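Long-range contact in type IV pilus assembly protein PilF (Thermus thermophilus HB8, PDB 5OIU), which is an AAA+ motor ATPase that binds ATP and magnesium and probably uses ATP hydrolysis to power assembly of type IV pili: residues G88-P100 against G104-S116. Sequence-based numbering, arbitrary orientation.
Sequences GAIDVDLRLSTLP and GEKAVMRLLKKAS
Leu-96 and Met-109 lie side by side at the apolar centre of an antiparallel beta hairpin, Leu-96 CD1 resting 3.6 Å from Met-109 CG. The hairpin supplies two neighbouring strands of the six-stranded antiparallel sheet in the N-terminal part of the chain. On the same face Leu-94 CD2 fits between Met-109 CB and Leu-111 CG, 3.9 Å from each, while Val-92 CG2 meets Leu-111 CD2. Helix 6-22 packs on this row through Ile-16 and Phe-20. Paired backbone bonds tie Arg-95 to Arg-110, Ser-97 to Val-108 and Leu-99 to Lys-106; past them Leu-112 N reaches Asp-93 O at 2.9 Å, almost straight (163°). From there the chain runs on to Lys-113 and Ala-115, which line the ATP pocket. The opposite face carries Arg-95 and Arg-110, side by side with guanidinium planes 60° apart. Arg-95, folded back by bends at chi2 (-91°) and chi3, sets its NH2 above one face of the Arg-110 guanidinium, toward the rim and 3.2 Å from Arg-110 NH1. The like charges are probably eased by the salt bridges of Arg-110 to Asp-26 and to Asp-211 of a second subunit. Replacing Arg-95 by an alanine would probably leave that guanidinium face and Arg-110 CB without this cover, though both salt bridges would remain. Ser-97 OG hydrogen-bonds Gln-210 NE2 of that subunit, and Val-108 packs on the same residue, placing this face at the subunit interface. Near the turn, Glu-105 OE2 pairs with Lys-65 and also accepts from a water, 2.7 Å away, that in turn accepts a hydrogen bond from Thr-98 OG1 at 2.6 Å.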
loop_
_atom_site.group_PDB
_atom_site.type_symbol
_atom_site.label_atom_id
_atom_site.label_comp_id
_atom_site.label_asym_id
_atom_site.label_seq_id
_atom_site.Cartn_x
_atom_site.Cartn_y
_atom_site.Cartn_z
ATOM N N GLY C 88 49.713 -20.203 0.091
ATOM C CA GLY C 88 50.723 -20.877 -0.712
ATOM C C GLY C 88 50.106 -21.550 -1.927
ATOM O O GLY C 88 49.481 -20.901 -2.776
ATOM N N ALA C 89 50.273 -22.872 -2.011
ATOM C CA ALA C 89 49.703 -23.688 -3.079
ATOM C C ALA C 89 48.270 -24.118 -2.809
ATOM O O ALA C 89 47.623 -24.662 -3.711
ATOM C CB ALA C 89 50.547 -24.944 -3.297
ATOM N N ILE C 90 47.773 -23.910 -1.592
ATOM C CA ILE C 90 46.421 -24.294 -1.213
ATOM C C ILE C 90 45.516 -23.120 -1.588
ATOM O O ILE C 90 45.477 -22.094 -0.905
ATOM C CB ILE C 90 46.333 -24.645 0.276
ATOM C CG1 ILE C 90 47.503 -25.551 0.691
ATOM C CG2 ILE C 90 45.020 -25.329 0.595
ATOM C CD1 ILE C 90 47.261 -27.031 0.460
ATOM N N ASP C 91 44.790 -23.274 -2.690
ATOM C CA ASP C 91 43.904 -22.243 -3.210
ATOM C C ASP C 91 42.508 -22.818 -3.404
ATOM O O ASP C 91 42.277 -23.596 -4.335
ATOM C CB ASP C 91 44.442 -21.701 -4.526
ATOM C CG ASP C 91 44.137 -20.242 -4.705
ATOM O OD1 ASP C 91 44.893 -19.416 -4.141
ATOM O OD2 ASP C 91 43.130 -19.928 -5.385
ATOM N N VAL C 92 41.563 -22.418 -2.560
ATOM C CA VAL C 92 40.229 -22.993 -2.661
ATOM C C VAL C 92 39.212 -22.016 -2.094
ATOM O O VAL C 92 39.473 -21.333 -1.102
ATOM C CB VAL C 92 40.170 -24.363 -1.946
ATOM C CG1 VAL C 92 40.809 -24.272 -0.556
ATOM C CG2 VAL C 92 38.745 -24.868 -1.857
ATOM N N ASP C 93 38.045 -21.962 -2.739
ATOM C CA ASP C 93 36.881 -21.229 -2.252
ATOM C C ASP C 93 35.958 -22.162 -1.481
ATOM O O ASP C 93 35.547 -23.210 -1.995
ATOM C CB ASP C 93 36.102 -20.611 -3.407
ATOM C CG ASP C 93 36.444 -19.161 -3.623
ATOM O OD1 ASP C 93 37.458 -18.682 -3.035
ATOM O OD2 ASP C 93 35.692 -18.509 -4.391
ATOM N N LEU C 94 35.607 -21.760 -0.271
ATOM C CA LEU C 94 34.765 -22.549 0.614
ATOM C C LEU C 94 33.429 -21.856 0.828
ATOM O O LEU C 94 33.387 -20.674 1.178
ATOM C CB LEU C 94 35.465 -22.765 1.956
ATOM C CG LEU C 94 36.853 -23.382 1.845
ATOM C CD1 LEU C 94 37.913 -22.492 2.452
ATOM C CD2 LEU C 94 36.819 -24.726 2.535
ATOM N N ARG C 95 32.344 -22.591 0.600
ATOM C CA ARG C 95 31.012 -22.208 1.070
ATOM C C ARG C 95 30.938 -22.478 2.571
ATOM O O ARG C 95 31.008 -23.630 3.003
ATOM C CB ARG C 95 29.956 -23.006 0.304
ATOM C CG ARG C 95 28.530 -22.462 0.324
ATOM C CD ARG C 95 27.694 -23.021 1.486
ATOM N NE ARG C 95 27.714 -24.489 1.625
ATOM C CZ ARG C 95 27.102 -25.339 0.799
ATOM N NH1 ARG C 95 26.430 -24.875 -0.243
ATOM N NH2 ARG C 95 27.175 -26.653 1.010
ATOM N N LEU C 96 30.818 -21.434 3.377
ATOM C CA LEU C 96 30.761 -21.594 4.822
ATOM C C LEU C 96 29.325 -21.458 5.325
ATOM O O LEU C 96 28.563 -20.617 4.839
ATOM C CB LEU C 96 31.662 -20.567 5.512
ATOM C CG LEU C 96 31.479 -20.483 7.035
ATOM C CD1 LEU C 96 31.734 -21.816 7.708
ATOM C CD2 LEU C 96 32.358 -19.416 7.637
ATOM N N SER C 97 28.955 -22.299 6.294
ATOM C CA SER C 97 27.629 -22.266 6.897
ATOM C C SER C 97 27.749 -22.569 8.379
ATOM O O SER C 97 28.356 -23.576 8.746
ATOM C CB SER C 97 26.697 -23.276 6.228
ATOM O OG SER C 97 25.710 -23.744 7.128
ATOM N N THR C 98 27.201 -21.697 9.231
ATOM C CA THR C 98 27.183 -21.938 10.667
ATOM C C THR C 98 25.747 -22.084 11.137
ATOM O O THR C 98 24.874 -21.298 10.757
ATOM C CB THR C 98 27.871 -20.825 11.476
ATOM O OG1 THR C 98 27.125 -19.608 11.374
ATOM C CG2 THR C 98 29.302 -20.612 11.005
ATOM N N LEU C 99 25.512 -23.088 11.978
ATOM C CA LEU C 99 24.189 -23.433 12.391
ATOM C C LEU C 99 24.194 -23.682 13.892
ATOM O O LEU C 99 25.007 -24.489 14.381
ATOM C CB LEU C 99 23.711 -24.671 11.640
ATOM C CG LEU C 99 22.363 -25.267 12.038
ATOM C CD1 LEU C 99 21.247 -24.632 11.224
ATOM C CD2 LEU C 99 22.384 -26.780 11.838
ATOM N N PRO C 100 23.318 -23.015 14.643
ATOM C CA PRO C 100 23.170 -23.337 16.069
ATOM C C PRO C 100 22.689 -24.769 16.253
ATOM O O PRO C 100 21.812 -25.243 15.527
ATOM C CB PRO C 100 22.104 -22.343 16.558
ATOM C CG PRO C 100 21.785 -21.446 15.403
ATOM C CD PRO C 100 22.291 -22.077 14.155
ATOM N N GLY C 104 26.242 -26.045 20.704
ATOM C CA GLY C 104 26.986 -24.915 20.198
ATOM C C GLY C 104 26.781 -24.796 18.708
ATOM O O GLY C 104 25.829 -25.347 18.149
ATOM N N GLU C 105 27.681 -24.086 18.042
ATOM C CA GLU C 105 27.544 -23.839 16.613
ATOM C C GLU C 105 28.306 -24.879 15.803
ATOM O O GLU C 105 29.484 -25.151 16.063
ATOM C CB GLU C 105 28.031 -22.442 16.253
ATOM C CG GLU C 105 27.201 -21.362 16.901
ATOM C CD GLU C 105 27.646 -19.990 16.479
ATOM O OE1 GLU C 105 28.562 -19.444 17.137
ATOM O OE2 GLU C 105 27.099 -19.478 15.473
ATOM N N LYS C 106 27.626 -25.455 14.823
ATOM C CA LYS C 106 28.238 -26.372 13.883
ATOM C C LYS C 106 28.598 -25.592 12.637
ATOM O O LYS C 106 27.827 -24.750 12.175
ATOM C CB LYS C 106 27.305 -27.532 13.532
ATOM C CG LYS C 106 27.821 -28.342 12.364
ATOM C CD LYS C 106 27.008 -29.580 12.055
ATOM C CE LYS C 106 27.676 -30.330 10.902
ATOM N NZ LYS C 106 27.038 -31.601 10.544
ATOM N N ALA C 107 29.782 -25.839 12.107
ATOM C CA ALA C 107 30.214 -25.156 10.902
ATOM C C ALA C 107 30.414 -26.192 9.811
ATOM O O ALA C 107 31.032 -27.235 10.048
ATOM C CB ALA C 107 31.491 -24.363 11.159
ATOM N N VAL C 108 29.859 -25.934 8.629
ATOM C CA VAL C 108 30.120 -26.762 7.459
ATOM C C VAL C 108 30.819 -25.887 6.433
ATOM O O VAL C 108 30.398 -24.748 6.184
ATOM C CB VAL C 108 28.838 -27.390 6.874
ATOM C CG1 VAL C 108 29.151 -28.092 5.554
ATOM C CG2 VAL C 108 28.223 -28.404 7.845
ATOM N N MET C 109 31.903 -26.399 5.866
ATOM C CA MET C 109 32.589 -25.719 4.779
ATOM C C MET C 109 32.624 -26.649 3.574
ATOM O O MET C 109 33.316 -27.674 3.598
ATOM C CB MET C 109 33.989 -25.294 5.211
ATOM C CG MET C 109 34.001 -24.018 6.036
ATOM S SD MET C 109 35.621 -23.548 6.665
ATOM C CE MET C 109 36.115 -25.050 7.520
ATOM N N ARG C 110 31.861 -26.313 2.531
ATOM C CA ARG C 110 31.933 -27.078 1.297
ATOM C C ARG C 110 33.060 -26.539 0.436
ATOM O O ARG C 110 33.152 -25.329 0.201
ATOM C CB ARG C 110 30.623 -27.041 0.503
ATOM C CG ARG C 110 30.857 -27.642 -0.917
ATOM C CD ARG C 110 29.642 -28.278 -1.599
ATOM N NE ARG C 110 29.051 -29.376 -0.849
ATOM C CZ ARG C 110 27.736 -29.558 -0.771
ATOM N NH1 ARG C 110 26.938 -28.714 -1.408
ATOM N NH2 ARG C 110 27.214 -30.558 -0.069
ATOM N N LEU C 111 33.917 -27.434 -0.040
ATOM C CA LEU C 111 34.970 -27.039 -0.963
ATOM C C LEU C 111 34.383 -26.926 -2.363
ATOM O O LEU C 111 33.861 -27.908 -2.896
ATOM C CB LEU C 111 36.116 -28.040 -0.925
ATOM C CG LEU C 111 37.052 -27.843 0.272
ATOM C CD1 LEU C 111 36.507 -28.521 1.520
ATOM C CD2 LEU C 111 38.431 -28.359 -0.044
ATOM N N LEU C 112 34.440 -25.732 -2.948
ATOM C CA LEU C 112 33.933 -25.534 -4.300
ATOM C C LEU C 112 34.946 -26.032 -5.324
ATOM O O LEU C 112 36.153 -26.026 -5.076
ATOM C CB LEU C 112 33.623 -24.053 -4.563
ATOM C CG LEU C 112 32.668 -23.275 -3.636
ATOM C CD1 LEU C 112 32.592 -21.808 -4.053
ATOM C CD2 LEU C 112 31.256 -23.889 -3.555
ATOM N N LYS C 113 34.452 -26.462 -6.483
ATOM C CA LYS C 113 35.351 -26.842 -7.568
ATOM C C LYS C 113 36.109 -25.617 -8.070
ATOM O O LYS C 113 35.570 -24.506 -8.108
ATOM C CB LYS C 113 34.573 -27.473 -8.731
ATOM C CG LYS C 113 33.886 -28.801 -8.429
ATOM C CD LYS C 113 32.348 -28.700 -8.638
ATOM C CE LYS C 113 31.819 -29.491 -9.870
ATOM N NZ LYS C 113 30.312 -29.596 -9.934
ATOM N N LYS C 114 37.374 -25.822 -8.444
ATOM C CA LYS C 114 38.203 -24.730 -8.939
ATOM C C LYS C 114 37.558 -24.100 -10.163
ATOM O O LYS C 114 37.171 -24.792 -11.109
ATOM C CB LYS C 114 39.610 -25.233 -9.270
ATOM C CG LYS C 114 40.495 -24.209 -9.953
ATOM C CD LYS C 114 41.404 -23.457 -8.977
ATOM C CE LYS C 114 42.286 -22.477 -9.729
ATOM N NZ LYS C 114 41.532 -21.675 -10.754
ATOM N N ALA C 115 37.401 -22.783 -10.114
ATOM C CA ALA C 115 36.628 -22.101 -11.133
ATOM C C ALA C 115 37.301 -22.268 -12.479
ATOM O O ALA C 115 38.524 -22.162 -12.603
ATOM C CB ALA C 115 36.487 -20.617 -10.795
ATOM N N SER C 116 36.495 -22.569 -13.488
ATOM C CA SER C 116 37.010 -22.557 -14.842
ATOM C C SER C 116 37.340 -21.128 -15.266
ATOM O O SER C 116 36.894 -20.140 -14.664
ATOM C CB SER C 116 35.998 -23.166 -15.808
ATOM O OG SER C 116 36.357 -22.888 -17.153
HETATM O O HOH W 1 25.719 -18.655 13.340
#